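Long-range contacts in putative fumarylpyruvate hydrolase (Burkholderia cenocepacia, PDB 4MAQ), which is a putative hydrolase of the fumarylacetoacetate hydrolase (FAH) family, built on the mixed beta-sheet fold of that family: residues E90-I95 with L204-T209; W112-G117 with R152-T157. All coordinates share one frame; numbering follows the deposited sequence.

Both contacts lie in one mixed sheet of the FAH-family fold, with centres about 10 Å apart. Contact 1 is the core one: it is buried and sits about 5 Å from the centre of the chain. Contact 2 is partly buried, about 13 Å from that centre, and reaches the second subunit through Trp112. Strands 85-95 and 111-122 are neighbours, so the two contacts share a seam, where the backbone of Ala94 hydrogen-bonds to Trp112 and Gly113. Contact 1 mixes aliphatic packing with a buried carboxylate and a bound water. Contact 2 relies mainly on backbone bonds and glycine, with two aromatic rings packed against alanines.

Contact 1 (E90-I95 with L204-T209)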
# COMPACT_ATOMS: atom_id res chain seq x y z
N GLU B 90 -8.16 17.35 0.72
CA GLU B 90 -8.56 16.71 -0.56
C GLU B 90 -9.98 16.19 -0.51
O GLU B 90 -10.41 15.69 0.52
CB GLU B 90 -7.61 15.57 -0.90
CG GLU B 90 -6.17 16.01 -0.80
CD GLU B 90 -5.16 15.23 -1.59
OE1 GLU B 90 -5.51 14.42 -2.46
OE2 GLU B 90 -3.97 15.53 -1.34
N LEU B 91 -10.66 16.26 -1.66
CA LEU B 91 -11.89 15.50 -1.88
C LEU B 91 -11.55 14.02 -2.05
O LEU B 91 -10.69 13.67 -2.85
CB LEU B 91 -12.66 16.01 -3.11
CG LEU B 91 -13.95 15.24 -3.42
CD1 LEU B 91 -15.03 15.58 -2.41
CD2 LEU B 91 -14.41 15.56 -4.83
N VAL B 92 -12.21 13.16 -1.27
CA VAL B 92 -11.99 11.72 -1.35
C VAL B 92 -13.19 11.06 -2.04
O VAL B 92 -14.36 11.32 -1.71
CB VAL B 92 -11.81 11.12 0.05
CG1 VAL B 92 -11.73 9.59 -0.01
CG2 VAL B 92 -10.53 11.67 0.69
N VAL B 93 -12.91 10.27 -3.09
CA VAL B 93 -13.93 9.55 -3.84
C VAL B 93 -13.93 8.09 -3.46
O VAL B 93 -12.87 7.46 -3.44
CB VAL B 93 -13.64 9.70 -5.36
CG1 VAL B 93 -14.77 9.05 -6.13
CG2 VAL B 93 -13.52 11.17 -5.75
N ALA B 94 -15.10 7.56 -3.11
CA ALA B 94 -15.23 6.16 -2.70
C ALA B 94 -15.87 5.35 -3.82
O ALA B 94 -16.93 5.72 -4.31
CB ALA B 94 -16.09 6.07 -1.43
N ILE B 95 -15.22 4.26 -4.22
CA ILE B 95 -15.66 3.47 -5.38
C ILE B 95 -16.61 2.35 -4.95
O ILE B 95 -16.36 1.64 -3.97
CB ILE B 95 -14.41 2.88 -6.08
CG1 ILE B 95 -13.49 4.02 -6.54
CG2 ILE B 95 -14.77 1.91 -7.22
CD1 ILE B 95 -14.13 4.99 -7.55
N LEU B 204 -10.56 3.99 -2.35
CA LEU B 204 -10.67 5.42 -2.11
C LEU B 204 -9.66 6.13 -3.00
O LEU B 204 -8.54 5.65 -3.17
CB LEU B 204 -10.36 5.78 -0.63
CG LEU B 204 -11.31 5.20 0.42
CD1 LEU B 204 -10.82 5.63 1.80
CD2 LEU B 204 -12.75 5.62 0.18
N ILE B 205 -10.05 7.29 -3.55
CA ILE B 205 -9.14 8.10 -4.33
C ILE B 205 -9.10 9.51 -3.76
O ILE B 205 -10.14 10.19 -3.64
CB ILE B 205 -9.56 8.17 -5.81
CG1 ILE B 205 -9.71 6.76 -6.42
CG2 ILE B 205 -8.55 9.01 -6.60
CD1 ILE B 205 -10.33 6.79 -7.83
N PHE B 206 -7.90 9.93 -3.36
CA PHE B 206 -7.66 11.30 -2.92
C PHE B 206 -7.31 12.08 -4.20
O PHE B 206 -6.38 11.72 -4.91
CB PHE B 206 -6.46 11.34 -1.98
CG PHE B 206 -6.75 10.96 -0.56
CD1 PHE B 206 -7.20 9.69 -0.23
CD2 PHE B 206 -6.50 11.86 0.45
CE1 PHE B 206 -7.41 9.32 1.10
CE2 PHE B 206 -6.72 11.51 1.79
CZ PHE B 206 -7.17 10.23 2.11
N THR B 207 -8.08 13.12 -4.48
CA THR B 207 -8.12 13.74 -5.81
C THR B 207 -7.28 15.00 -5.98
O THR B 207 -7.37 15.69 -7.00
CB THR B 207 -9.58 14.05 -6.26
OG1 THR B 207 -10.23 14.91 -5.32
CG2 THR B 207 -10.38 12.77 -6.39
N GLY B 208 -6.44 15.31 -4.98
CA GLY B 208 -5.51 16.43 -5.08
C GLY B 208 -5.87 17.55 -4.14
O GLY B 208 -6.89 17.50 -3.44
N THR B 209 -5.03 18.57 -4.10
CA THR B 209 -5.14 19.61 -3.09
C THR B 209 -4.90 20.98 -3.69
O THR B 209 -4.05 21.11 -4.57
CB THR B 209 -4.13 19.32 -1.95
OG1 THR B 209 -4.48 20.07 -0.78
CG2 THR B 209 -2.69 19.65 -2.33
O HOH W 1 -9.52 17.36 -4.16
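Two antiparallel strands of the central mixed sheet of this FAH-family fold meet here, Val92 pairing with Phe206, Val93 with Ile205 and Ala94 with Leu204. The short strand 204-206 runs at 159° to segment 90-95. Val93 and Ile205 form the hydrogen-bonded pair: Val93 N to Ile205 O and Ile205 N to Val93 O are both 2.8 Å.

On one face of the sheet, Val92 lies alongside Phe206. Its CG2 sits 3.7 Å from the ring centroid, almost on the ring normal, a CH-pi contact. CG2 is the branch beside the backbone N, while CG1 is anti to it (chi1 174°) and turns to Leu204 CB. Further along, Leu204 CD2 reaches back to Ala94 CB at 3.7 Å. The other face carries Val93 and Ile205, and Val93 CG2 touches Thr207 CG2.

Beyond Phe206 the strand ends, and side chains join the backbone in the bonding. Leu91 O accepts two bonds, from Thr207 N and from Thr207 OG1 at 2.8 Å. A water takes the N-H of Leu91 and donates to Thr207 OG1 and Gly208 O, so it links Leu91 of the strand to Thr207 and Gly208 of the loop after strand 204-206. Glu90 OE1 accepts from Gly208 N at 2.8 Å. The N-H comes from above the carboxylate plane, 58° out of it. The same oxygen lies at the edge of the Phe206 ring. Glu88 OE1 lies close to Glu90 OE2.

Around the pair, Val186, Val189 and Ile190 of helix 186-196 pack on the Val93, Ile205 and Thr207 side. Phe31 of strand 30-32 touches Ala94 and Leu204. Strand 111-122 is the other neighbour of segment 90-95.

Contact 2 (W112-G117 with R152-T157); sequences WGYGVG and RAATAT
Tyr114 and Arg152 form the hydrogen-bonded pair of an antiparallel bridge at the end of strand 146-153, just before helix 154-157. Tyr114 N to Arg152 O and Arg152 N to Tyr114 O are both 2.9 Å. A third backbone bond, nearly straight at 174°, runs from Ala154 N to Trp112 O. It ties the first turn of the helix to the strand, with Ala153 at the N-cap position.

Close backbone packing comes next. Gly113 and Ala153 are the non-hydrogen-bonded pair, with their CA atoms only 4.1 Å apart. Gly113 CA also lies 3.1 Å from Arg152 O, a CA-H...O contact. The two backbones are close at Gly113, which has no side chain. On its other edge the strand has a classic beta bulge at Trp112-Gly113, against strand 85-95.

The aromatic contacts involve both rings. The CB of Trp112 points away from segment 152-157, but CG is anti to the backbone N (chi1 -178°) and the indole returns to it. Ala153 CA stands over the six-membered ring, 4.0 Å from its centroid and offset toward the rim, in a CH-pi contact. Ala153 CB covers the same ring system, 3.8 Å from Trp112 CZ2. Tyr114 meets Ala154 CB at its ring edge, through CE1 at 4.0 Å. Its hydroxyl bonds to His159. The Trp112 side chain also packs on Val13 of the second subunit.

Main-chain bonds and close glycine packing thus fix the strand end and the helix start, while the tryptophan joins this corner to the dimer interface.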
# COMPACT_ATOMS: atom_id res chain seq x y z
N TRP B 112 -19.41 5.19 -5.39
CA TRP B 112 -20.40 5.01 -4.32
C TRP B 112 -20.69 6.35 -3.61
O TRP B 112 -21.84 6.63 -3.28
CB TRP B 112 -19.91 3.95 -3.29
CG TRP B 112 -20.94 3.76 -2.25
CD1 TRP B 112 -22.05 2.97 -2.33
CD2 TRP B 112 -21.06 4.51 -1.04
NE1 TRP B 112 -22.82 3.13 -1.22
CE2 TRP B 112 -22.26 4.09 -0.41
CE3 TRP B 112 -20.27 5.48 -0.40
CZ2 TRP B 112 -22.69 4.59 0.82
CZ3 TRP B 112 -20.72 6.00 0.83
CH2 TRP B 112 -21.91 5.54 1.42
N GLY B 113 -19.66 7.13 -3.32
CA GLY B 113 -19.85 8.33 -2.52
C GLY B 113 -18.60 9.12 -2.33
O GLY B 113 -17.59 8.90 -3.01
N TYR B 114 -18.66 10.08 -1.40
CA TYR B 114 -17.61 11.06 -1.23
C TYR B 114 -17.34 11.34 0.23
O TYR B 114 -18.25 11.28 1.07
CB TYR B 114 -18.03 12.39 -1.88
CG TYR B 114 -18.14 12.26 -3.37
CD1 TYR B 114 -19.35 11.90 -3.95
CD2 TYR B 114 -17.04 12.49 -4.20
CE1 TYR B 114 -19.48 11.74 -5.32
CE2 TYR B 114 -17.14 12.33 -5.58
CZ TYR B 114 -18.36 11.96 -6.14
OH TYR B 114 -18.42 11.83 -7.52
N GLY B 115 -16.11 11.75 0.53
CA GLY B 115 -15.77 12.30 1.82
C GLY B 115 -14.71 13.36 1.66
O GLY B 115 -14.35 13.75 0.54
N VAL B 116 -14.20 13.83 2.79
CA VAL B 116 -13.15 14.86 2.81
C VAL B 116 -11.98 14.26 3.59
O VAL B 116 -12.19 13.62 4.63
CB VAL B 116 -13.64 16.16 3.48
CG1 VAL B 116 -12.51 17.18 3.60
CG2 VAL B 116 -14.82 16.71 2.68
N GLY B 117 -10.78 14.43 3.07
CA GLY B 117 -9.61 13.82 3.69
C GLY B 117 -8.46 14.79 3.81
O GLY B 117 -8.46 15.87 3.19
N ARG B 152 -20.50 10.23 2.56
CA ARG B 152 -21.89 10.35 2.12
C ARG B 152 -22.09 9.66 0.79
O ARG B 152 -21.25 9.78 -0.12
CB ARG B 152 -22.30 11.81 2.01
CG ARG B 152 -22.26 12.56 3.34
CD ARG B 152 -22.77 13.97 3.15
NE ARG B 152 -24.21 13.92 3.11
CZ ARG B 152 -24.99 14.91 2.70
NH1 ARG B 152 -26.32 14.76 2.71
NH2 ARG B 152 -24.44 16.05 2.29
N ALA B 153 -23.21 8.96 0.63
CA ALA B 153 -23.54 8.32 -0.64
C ALA B 153 -23.73 9.37 -1.73
O ALA B 153 -24.27 10.45 -1.48
CB ALA B 153 -24.81 7.50 -0.51
N ALA B 154 -23.29 9.05 -2.94
CA ALA B 154 -23.47 9.97 -4.08
C ALA B 154 -24.95 10.27 -4.39
O ALA B 154 -25.26 11.31 -4.96
CB ALA B 154 -22.76 9.43 -5.32
N THR B 155 -25.85 9.37 -4.01
CA THR B 155 -27.28 9.63 -4.16
C THR B 155 -27.73 10.79 -3.27
O THR B 155 -28.72 11.45 -3.57
CB THR B 155 -28.11 8.38 -3.82
OG1 THR B 155 -27.75 7.93 -2.53
CG2 THR B 155 -27.84 7.27 -4.81
N ALA B 156 -26.99 11.05 -2.19
CA ALA B 156 -27.28 12.18 -1.29
C ALA B 156 -26.58 13.47 -1.70
O ALA B 156 -27.10 14.55 -1.41
CB ALA B 156 -26.87 11.83 0.14
N THR B 157 -25.44 13.39 -2.37
CA THR B 157 -24.61 14.58 -2.65
C THR B 157 -24.59 15.00 -4.11
O THR B 157 -24.18 16.13 -4.42
CB THR B 157 -23.14 14.32 -2.24
OG1 THR B 157 -22.66 13.16 -2.93
CG2 THR B 157 -23.03 14.08 -0.74